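PDB 4FN7: enoyl-CoA hydratase/isomerase family protein from Mycobacterium tuberculosis, which probably hydrates the double bond of enoyl-CoA thioesters in lipid metabolism. Local coordinates for residues A[96-110]-A[116-130]. Residues are numbered along the deposited sequence; the frame is centred on the assembly and turned at random.
Sequences VVMACTGHAIAMGAF and DHRVAAHAYNIQANE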
ATOM      1  N   VAL A  96      11.878  17.982  -0.950  1.00  8.66           N
ATOM      2  CA  VAL A  96      11.178  18.712   0.093  1.00  9.17           C
ATOM      3  C   VAL A  96      11.170  17.841   1.340  1.00  8.78           C
ATOM      4  O   VAL A  96      10.675  16.703   1.318  1.00  9.37           O
ATOM      5  CB  VAL A  96       9.717  19.004  -0.317  1.00  8.79           C
ATOM      6  CG1 VAL A  96       8.963  19.690   0.824  1.00 10.75           C
ATOM      7  CG2 VAL A  96       9.675  19.841  -1.595  1.00 10.96           C
ATOM      8  N   VAL A  97      11.723  18.367   2.424  1.00  8.79           N
ATOM      9  CA  VAL A  97      11.776  17.627   3.679  1.00  8.32           C
ATOM     10  C   VAL A  97      10.949  18.337   4.728  1.00  7.72           C
ATOM     11  O   VAL A  97      11.131  19.525   4.967  1.00  9.91           O
ATOM     12  CB  VAL A  97      13.225  17.461   4.189  1.00  9.88           C
ATOM     13  CG1 VAL A  97      13.251  16.612   5.455  1.00 10.70           C
ATOM     14  CG2 VAL A  97      14.090  16.829   3.113  1.00 11.68           C
ATOM     15  N   MET A  98      10.031  17.599   5.347  1.00  8.41           N
ATOM     16  CA  MET A  98       9.176  18.160   6.379  1.00  9.43           C
ATOM     17  C   MET A  98       9.752  17.879   7.753  1.00  9.77           C
ATOM     18  O   MET A  98      10.043  16.731   8.082  1.00 11.07           O
ATOM     19  CB  MET A  98       7.770  17.565   6.295  1.00  9.82           C
ATOM     20  CG  MET A  98       7.080  17.791   4.977  1.00 10.50           C
ATOM     21  SD  MET A  98       6.683  19.525   4.740  1.00 13.40           S
ATOM     22  CE  MET A  98       5.895  19.464   3.125  1.00 13.33           C
ATOM     23  N   ALA A  99       9.902  18.936   8.546  1.00  9.90           N
ATOM     24  CA  ALA A  99      10.249  18.825   9.956  1.00 11.07           C
ATOM     25  C   ALA A  99       8.970  18.959  10.767  1.00 10.25           C
ATOM     26  O   ALA A  99       8.509  20.066  11.047  1.00 11.21           O
ATOM     27  CB  ALA A  99      11.236  19.910  10.345  1.00 11.01           C
ATOM     28  N   CYS A 100       8.388  17.816  11.114  1.00 10.53           N
ATOM     29  CA  CYS A 100       7.151  17.778  11.872  1.00 10.61           C
ATOM     30  C   CYS A 100       7.466  18.020  13.344  1.00 10.58           C
ATOM     31  O   CYS A 100       7.842  17.098  14.065  1.00 11.01           O
ATOM     32  CB  CYS A 100       6.491  16.419  11.678  1.00 11.75           C
ATOM     33  SG  CYS A 100       4.787  16.342  12.206  1.00 12.13           S
ATOM     34  N   THR A 101       7.320  19.270  13.780  1.00 11.39           N
ATOM     35  CA  THR A 101       7.842  19.718  15.067  1.00 12.41           C
ATOM     36  C   THR A 101       6.789  19.668  16.169  1.00 12.05           C
ATOM     37  O   THR A 101       7.035  20.060  17.312  1.00 12.85           O
ATOM     38  CB  THR A 101       8.391  21.148  14.941  1.00 12.92           C
ATOM     39  OG1 THR A 101       7.436  21.965  14.249  1.00 13.17           O
ATOM     40  CG2 THR A 101       9.696  21.147  14.154  1.00 13.45           C
ATOM     41  N   GLY A 102       5.610  19.184  15.801  1.00 10.93           N
ATOM     42  CA  GLY A 102       4.520  18.968  16.728  1.00 11.29           C
ATOM     43  C   GLY A 102       3.435  18.250  15.960  1.00 11.18           C
ATOM     44  O   GLY A 102       3.671  17.719  14.879  1.00 11.48           O
ATOM     45  N   HIS A 103       2.225  18.246  16.488  1.00 11.88           N
ATOM     46  CA  HIS A 103       1.127  17.524  15.861  0.50 11.43           C
ATOM     47  C   HIS A 103       0.759  18.078  14.492  1.00 11.51           C
ATOM     48  O   HIS A 103       0.972  19.261  14.213  1.00 11.08           O
ATOM     49  CB  HIS A 103      -0.073  17.530  16.798  0.50 13.63           C
ATOM     50  CG  HIS A 103       0.280  17.132  18.192  0.50 16.53           C
ATOM     51  ND1 HIS A 103       0.675  15.852  18.513  0.50 19.81           N
ATOM     52  CD2 HIS A 103       0.353  17.849  19.337  0.50 18.46           C
ATOM     53  CE1 HIS A 103       0.952  15.790  19.801  0.50 17.46           C
ATOM     54  NE2 HIS A 103       0.764  16.988  20.326  0.50 19.62           N
ATOM     55  N   ALA A 104       0.206  17.217  13.649  1.00  9.99           N
ATOM     56  CA  ALA A 104      -0.188  17.590  12.301  1.00  9.10           C
ATOM     57  C   ALA A 104      -1.597  17.066  12.078  1.00  9.56           C
ATOM     58  O   ALA A 104      -1.811  15.854  11.971  1.00 10.38           O
ATOM     59  CB  ALA A 104       0.785  17.004  11.269  1.00  9.75           C
ATOM     60  N   ILE A 105      -2.554  17.984  12.031  1.00  9.55           N
ATOM     61  CA  ILE A 105      -3.965  17.623  12.001  1.00 10.11           C
ATOM     62  C   ILE A 105      -4.639  18.159  10.754  1.00  9.26           C
ATOM     63  O   ILE A 105      -4.426  19.308  10.370  1.00 10.18           O
ATOM     64  CB  ILE A 105      -4.702  18.204  13.229  1.00 11.47           C
ATOM     65  CG1 ILE A 105      -3.960  17.860  14.525  1.00 13.40           C
ATOM     66  CG2 ILE A 105      -6.160  17.724  13.268  1.00 12.35           C
ATOM     67  CD1 ILE A 105      -3.884  16.369  14.824  1.00 14.11           C
ATOM     68  N   ALA A 106      -5.463  17.324  10.126  1.00  9.11           N
ATOM     69  CA  ALA A 106      -6.259  17.739   8.975  1.00 10.86           C
ATOM     70  C   ALA A 106      -5.347  18.322   7.890  1.00  9.77           C
ATOM     71  O   ALA A 106      -4.421  17.645   7.454  1.00  9.50           O
ATOM     72  CB  ALA A 106      -7.355  18.719   9.408  1.00 11.76           C
ATOM     73  N   MET A 107      -5.584  19.556   7.449  1.00  8.65           N
ATOM     74  CA  MET A 107      -4.715  20.129   6.413  1.00  9.95           C
ATOM     75  C   MET A 107      -3.233  20.125   6.823  1.00  9.94           C
ATOM     76  O   MET A 107      -2.356  20.099   5.960  1.00 10.37           O
ATOM     77  CB  MET A 107      -5.157  21.545   6.023  1.00 10.69           C
ATOM     78  CG  MET A 107      -4.389  22.143   4.836  1.00 12.23           C
ATOM     79  SD  MET A 107      -4.652  21.301   3.248  1.00 13.30           S
ATOM     80  CE  MET A 107      -2.967  21.175   2.649  1.00 14.26           C
ATOM     81  N   GLY A 108      -2.953  20.176   8.121  1.00  9.58           N
ATOM     82  CA  GLY A 108      -1.589  20.018   8.593  1.00  9.62           C
ATOM     83  C   GLY A 108      -1.020  18.654   8.231  1.00  9.28           C
ATOM     84  O   GLY A 108       0.133  18.548   7.809  1.00  9.82           O
ATOM     85  N   ALA A 109      -1.814  17.601   8.406  1.00  9.95           N
ATOM     86  CA  ALA A 109      -1.386  16.265   7.999  1.00  9.11           C
ATOM     87  C   ALA A 109      -1.275  16.155   6.479  1.00  8.37           C
ATOM     88  O   ALA A 109      -0.391  15.467   5.972  1.00  9.53           O
ATOM     89  CB  ALA A 109      -2.343  15.204   8.530  1.00  9.97           C
ATOM     90  N   PHE A 110      -2.163  16.827   5.751  1.00  8.83           N
ATOM     91  CA  PHE A 110      -2.108  16.777   4.289  1.00  8.86           C
ATOM     92  C   PHE A 110      -0.851  17.487   3.787  1.00  9.16           C
ATOM     93  O   PHE A 110      -0.171  16.989   2.896  1.00 10.01           O
ATOM     94  CB  PHE A 110      -3.368  17.380   3.652  1.00  9.54           C
ATOM     95  CG  PHE A 110      -4.655  16.845   4.228  1.00 10.55           C
ATOM     96  CD1 PHE A 110      -4.725  15.558   4.743  1.00 11.22           C
ATOM     97  CD2 PHE A 110      -5.784  17.642   4.277  1.00 11.26           C
ATOM     98  CE1 PHE A 110      -5.910  15.076   5.301  1.00 10.95           C
ATOM     99  CE2 PHE A 110      -6.970  17.170   4.835  1.00 11.82           C
ATOM    100  CZ  PHE A 110      -7.028  15.885   5.345  1.00 12.54           C
ATOM    101  N   ASP A 116       8.878  14.873   0.401  1.00  9.30           N
ATOM    102  CA  ASP A 116       9.562  13.675  -0.063  1.00  8.91           C
ATOM    103  C   ASP A 116      10.034  12.827   1.116  1.00  8.82           C
ATOM    104  O   ASP A 116      10.070  11.599   1.033  1.00 10.38           O
ATOM    105  CB  ASP A 116      10.749  14.038  -0.952  1.00  9.80           C
ATOM    106  CG  ASP A 116      10.325  14.751  -2.202  1.00  9.63           C
ATOM    107  OD1 ASP A 116       9.712  14.100  -3.073  1.00 10.97           O
ATOM    108  OD2 ASP A 116      10.617  15.957  -2.327  1.00 10.72           O
ATOM    109  N   HIS A 117      10.408  13.501   2.197  1.00  8.64           N
ATOM    110  CA  HIS A 117      10.868  12.849   3.417  1.00  8.09           C
ATOM    111  C   HIS A 117      10.291  13.624   4.589  1.00  8.02           C
ATOM    112  O   HIS A 117      10.316  14.856   4.596  1.00  9.14           O
ATOM    113  CB  HIS A 117      12.402  12.856   3.483  1.00  9.09           C
ATOM    114  CG  HIS A 117      12.964  12.068   4.624  1.00  9.83           C
ATOM    115  ND1 HIS A 117      12.830  10.700   4.723  1.00 11.04           N
ATOM    116  CD2 HIS A 117      13.665  12.458   5.716  1.00 11.13           C
ATOM    117  CE1 HIS A 117      13.422  10.282   5.828  1.00 11.87           C
ATOM    118  NE2 HIS A 117      13.935  11.329   6.451  1.00 11.82           N
ATOM    119  N   ARG A 118       9.785  12.895   5.582  1.00  8.31           N
ATOM    120  CA  ARG A 118       9.034  13.490   6.686  1.00  8.28           C
ATOM    121  C   ARG A 118       9.570  12.979   8.016  1.00  9.77           C
ATOM    122  O   ARG A 118       9.562  11.776   8.266  1.00  9.41           O
ATOM    123  CB  ARG A 118       7.553  13.129   6.545  1.00  9.44           C
ATOM    124  CG  ARG A 118       6.947  13.580   5.221  1.00  9.13           C
ATOM    125  CD  ARG A 118       5.695  12.772   4.880  1.00 10.64           C
ATOM    126  NE  ARG A 118       6.026  11.368   4.669  1.00  9.40           N
ATOM    127  CZ  ARG A 118       5.130  10.407   4.485  1.00  9.68           C
ATOM    128  NH1 ARG A 118       3.830  10.690   4.513  1.00  9.90           N
ATOM    129  NH2 ARG A 118       5.530   9.159   4.292  1.00  9.70           N
ATOM    130  N   VAL A 119      10.037  13.900   8.857  1.00  9.90           N
ATOM    131  CA  VAL A 119      10.662  13.554  10.125  1.00 10.65           C
ATOM    132  C   VAL A 119       9.792  14.050  11.267  1.00 10.40           C
ATOM    133  O   VAL A 119       9.357  15.198  11.246  1.00 10.93           O
ATOM    134  CB  VAL A 119      12.054  14.223  10.256  1.00 11.51           C
ATOM    135  CG1 VAL A 119      12.752  13.754  11.522  1.00 11.93           C
ATOM    136  CG2 VAL A 119      12.907  13.913   9.035  1.00 12.14           C
ATOM    137  N   ALA A 120       9.548  13.197  12.263  1.00  9.45           N
ATOM    138  CA  ALA A 120       8.774  13.604  13.435  1.00  9.04           C
ATOM    139  C   ALA A 120       9.350  12.976  14.689  1.00 11.14           C
ATOM    140  O   ALA A 120      10.182  12.080  14.611  1.00 13.45           O
ATOM    141  CB  ALA A 120       7.315  13.203  13.275  1.00 11.82           C
ATOM    142  N   ALA A 121       8.908  13.457  15.848  1.00 11.48           N
ATOM    143  CA  ALA A 121       9.230  12.808  17.113  1.00 11.26           C
ATOM    144  C   ALA A 121       8.168  11.764  17.444  1.00 12.79           C
ATOM    145  O   ALA A 121       7.060  11.805  16.910  1.00 12.16           O
ATOM    146  CB  ALA A 121       9.337  13.832  18.231  1.00 12.87           C
ATOM    147  N   HIS A 122       8.523  10.833  18.319  1.00 13.29           N
ATOM    148  CA  HIS A 122       7.674   9.700  18.661  1.00 15.17           C
ATOM    149  C   HIS A 122       6.271  10.103  19.082  1.00 15.65           C
ATOM    150  O   HIS A 122       5.298   9.460  18.698  1.00 17.68           O
ATOM    151  CB  HIS A 122       8.311   8.878  19.785  1.00 19.76           C
ATOM    152  CG  HIS A 122       7.382   7.873  20.392  1.00 26.60           C
ATOM    153  ND1 HIS A 122       6.685   8.112  21.557  1.00 30.44           N
ATOM    154  CD2 HIS A 122       7.023   6.633  19.986  1.00 29.13           C
ATOM    155  CE1 HIS A 122       5.943   7.059  21.848  1.00 31.72           C
ATOM    156  NE2 HIS A 122       6.129   6.147  20.910  1.00 31.37           N
ATOM    157  N   ALA A 123       6.168  11.158  19.882  1.00 15.54           N
ATOM    158  CA  ALA A 123       4.893  11.501  20.507  1.00 17.15           C
ATOM    159  C   ALA A 123       3.953  12.340  19.637  1.00 16.01           C
ATOM    160  O   ALA A 123       2.791  12.549  20.000  1.00 18.44           O
ATOM    161  CB  ALA A 123       5.131  12.192  21.848  1.00 20.39           C
ATOM    162  N   TYR A 124       4.436  12.818  18.495  1.00 13.41           N
ATOM    163  CA  TYR A 124       3.639  13.743  17.689  1.00 11.92           C
ATOM    164  C   TYR A 124       2.512  13.039  16.943  1.00 11.25           C
ATOM    165  O   TYR A 124       2.733  12.120  16.151  1.00 12.47           O
ATOM    166  CB  TYR A 124       4.509  14.553  16.711  1.00 11.70           C
ATOM    167  CG  TYR A 124       5.612  15.367  17.360  1.00 11.41           C
ATOM    168  CD1 TYR A 124       5.616  15.609  18.729  1.00 12.39           C
ATOM    169  CD2 TYR A 124       6.646  15.892  16.597  1.00 10.97           C
ATOM    170  CE1 TYR A 124       6.627  16.347  19.321  1.00 12.26           C
ATOM    171  CE2 TYR A 124       7.664  16.630  17.176  1.00 12.92           C
ATOM    172  CZ  TYR A 124       7.652  16.855  18.539  1.00 11.76           C
ATOM    173  OH  TYR A 124       8.666  17.591  19.121  1.00 13.65           O
ATOM    174  N   ASN A 125       1.296  13.500  17.202  1.00 11.09           N
ATOM    175  CA  ASN A 125       0.110  12.924  16.597  1.00 11.09           C
ATOM    176  C   ASN A 125      -0.136  13.447  15.195  1.00 10.37           C
ATOM    177  O   ASN A 125       0.021  14.636  14.926  1.00 11.76           O
ATOM    178  CB  ASN A 125      -1.105  13.215  17.466  1.00 13.12           C
ATOM    179  CG  ASN A 125      -1.087  12.447  18.759  1.00 18.62           C
ATOM    180  OD1 ASN A 125      -0.503  11.375  18.855  1.00 24.02           O
ATOM    181  ND2 ASN A 125      -1.753  12.983  19.757  1.00 25.18           N
ATOM    182  N   ILE A 126      -0.530  12.542  14.311  1.00 10.98           N
ATOM    183  CA  ILE A 126      -0.862  12.889  12.941  1.00 10.41           C
ATOM    184  C   ILE A 126      -2.238  12.294  12.663  1.00 10.36           C
ATOM    185  O   ILE A 126      -2.473  11.102  12.904  1.00 10.27           O
ATOM    186  CB  ILE A 126       0.184  12.336  11.963  1.00 10.56           C
ATOM    187  CG1 ILE A 126       1.585  12.801  12.395  1.00 13.16           C
ATOM    188  CG2 ILE A 126      -0.132  12.789  10.544  1.00 11.63           C
ATOM    189  CD1 ILE A 126       2.709  12.016  11.794  1.00 15.70           C
ATOM    190  N   GLN A 127      -3.164  13.127  12.205  1.00 10.10           N
ATOM    191  CA  GLN A 127      -4.562  12.718  12.164  1.00 10.91           C
ATOM    192  C   GLN A 127      -5.362  13.580  11.208  1.00  9.71           C
ATOM    193  O   GLN A 127      -5.269  14.807  11.244  1.00 11.37           O
ATOM    194  CB  GLN A 127      -5.181  12.841  13.560  1.00 11.03           C
ATOM    195  CG  GLN A 127      -6.627  12.362  13.645  1.00 11.77           C
ATOM    196  CD  GLN A 127      -7.351  12.879  14.876  1.00 12.19           C
ATOM    197  OE1 GLN A 127      -6.909  13.830  15.521  1.00 13.25           O
ATOM    198  NE2 GLN A 127      -8.480  12.259  15.201  1.00 13.38           N
ATOM    199  N   ALA A 128      -6.149  12.930  10.354  1.00  9.18           N
ATOM    200  CA  ALA A 128      -7.219  13.618   9.641  1.00  9.32           C
ATOM    201  C   ALA A 128      -8.455  13.512  10.535  1.00  9.46           C
ATOM    202  O   ALA A 128      -9.129  12.481  10.541  1.00 11.06           O
ATOM    203  CB  ALA A 128      -7.476  12.969   8.281  1.00 10.54           C
ATOM    204  N   ASN A 129      -8.731  14.557  11.310  1.00  9.86           N
ATOM    205  CA  ASN A 129      -9.800  14.498  12.304  1.00 10.47           C
ATOM    206  C   ASN A 129     -11.166  14.914  11.767  1.00 10.90           C
ATOM    207  O   ASN A 129     -12.125  15.018  12.535  1.00 11.26           O
ATOM    208  CB  ASN A 129      -9.437  15.352  13.526  1.00 12.07           C
ATOM    209  CG  ASN A 129      -9.527  16.838  13.247  1.00 11.72           C
ATOM    210  OD1 ASN A 129      -9.310  17.276  12.118  1.00 12.32           O
ATOM    211  ND2 ASN A 129      -9.833  17.626  14.278  1.00 13.53           N
ATOM    212  N   GLU A 130     -11.250  15.136  10.457  1.00 10.80           N
ATOM    213  CA  GLU A 130     -12.466  15.624   9.809  1.00 11.63           C
ATOM    214  C   GLU A 130     -13.734  14.898  10.273  1.00 10.18           C
ATOM    215  O   GLU A 130     -14.694  15.533  10.714  1.00 11.35           O
ATOM    216  CB  GLU A 130     -12.336  15.523   8.285  1.00 11.07           C
ATOM    217  CG  GLU A 130     -11.563  16.669   7.620  1.00 12.49           C
ATOM    218  CD  GLU A 130     -10.040  16.542   7.681  1.00 13.25           C
ATOM    219  OE1 GLU A 130      -9.516  15.658   8.381  1.00 13.71           O
ATOM    220  OE2 GLU A 130      -9.354  17.343   7.006  1.00 15.43           O
TER
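Y124 lays one face of its ring on the backbone of G102, whose CA stands 3.8 Å from the ring centroid in a CH-pi contact; the CB of A121 lies over the opposite face, toward its rim, and the carbonyl O of C100 meets the ring edge. CG of Y124 is anti to its own carbonyl carbon (chi1 -58°), which swings the ring back over the 101-102 turn. Next to it, in one of its two modelled conformers, H103 lies alongside N125 and takes the N125 N-H on ND1 at 2.8 Å, close to the imidazole plane. On either side of this corner the chains run parallel. Strands 96-100 and 117-120 pair through bonds such as V119 N to M98 O (2.9 Å, 173°); at their start D116 OD2 accepts V96 N-H through its anti lone pair and also forms a salt bridge with K207, while OD1 pairs with R211. After the corner, strands 103-105 and 126-127 pair in a second sheet, up to A106 N on Q127 O (2.8 Å). Beyond them, the I105 and N129 side chains cross at about a right angle, CG2 of I105 lying 3.4 Å from OD1 of N129, and E130 OE2 reaches the F110 ring edge, 3.2 Å from CZ. A106 sits at the N-cap position of the helix starting at M107. The two strands of one turn lie in register on those of the next, as in the stacked beta-beta-alpha units of the crotonase spiral fold.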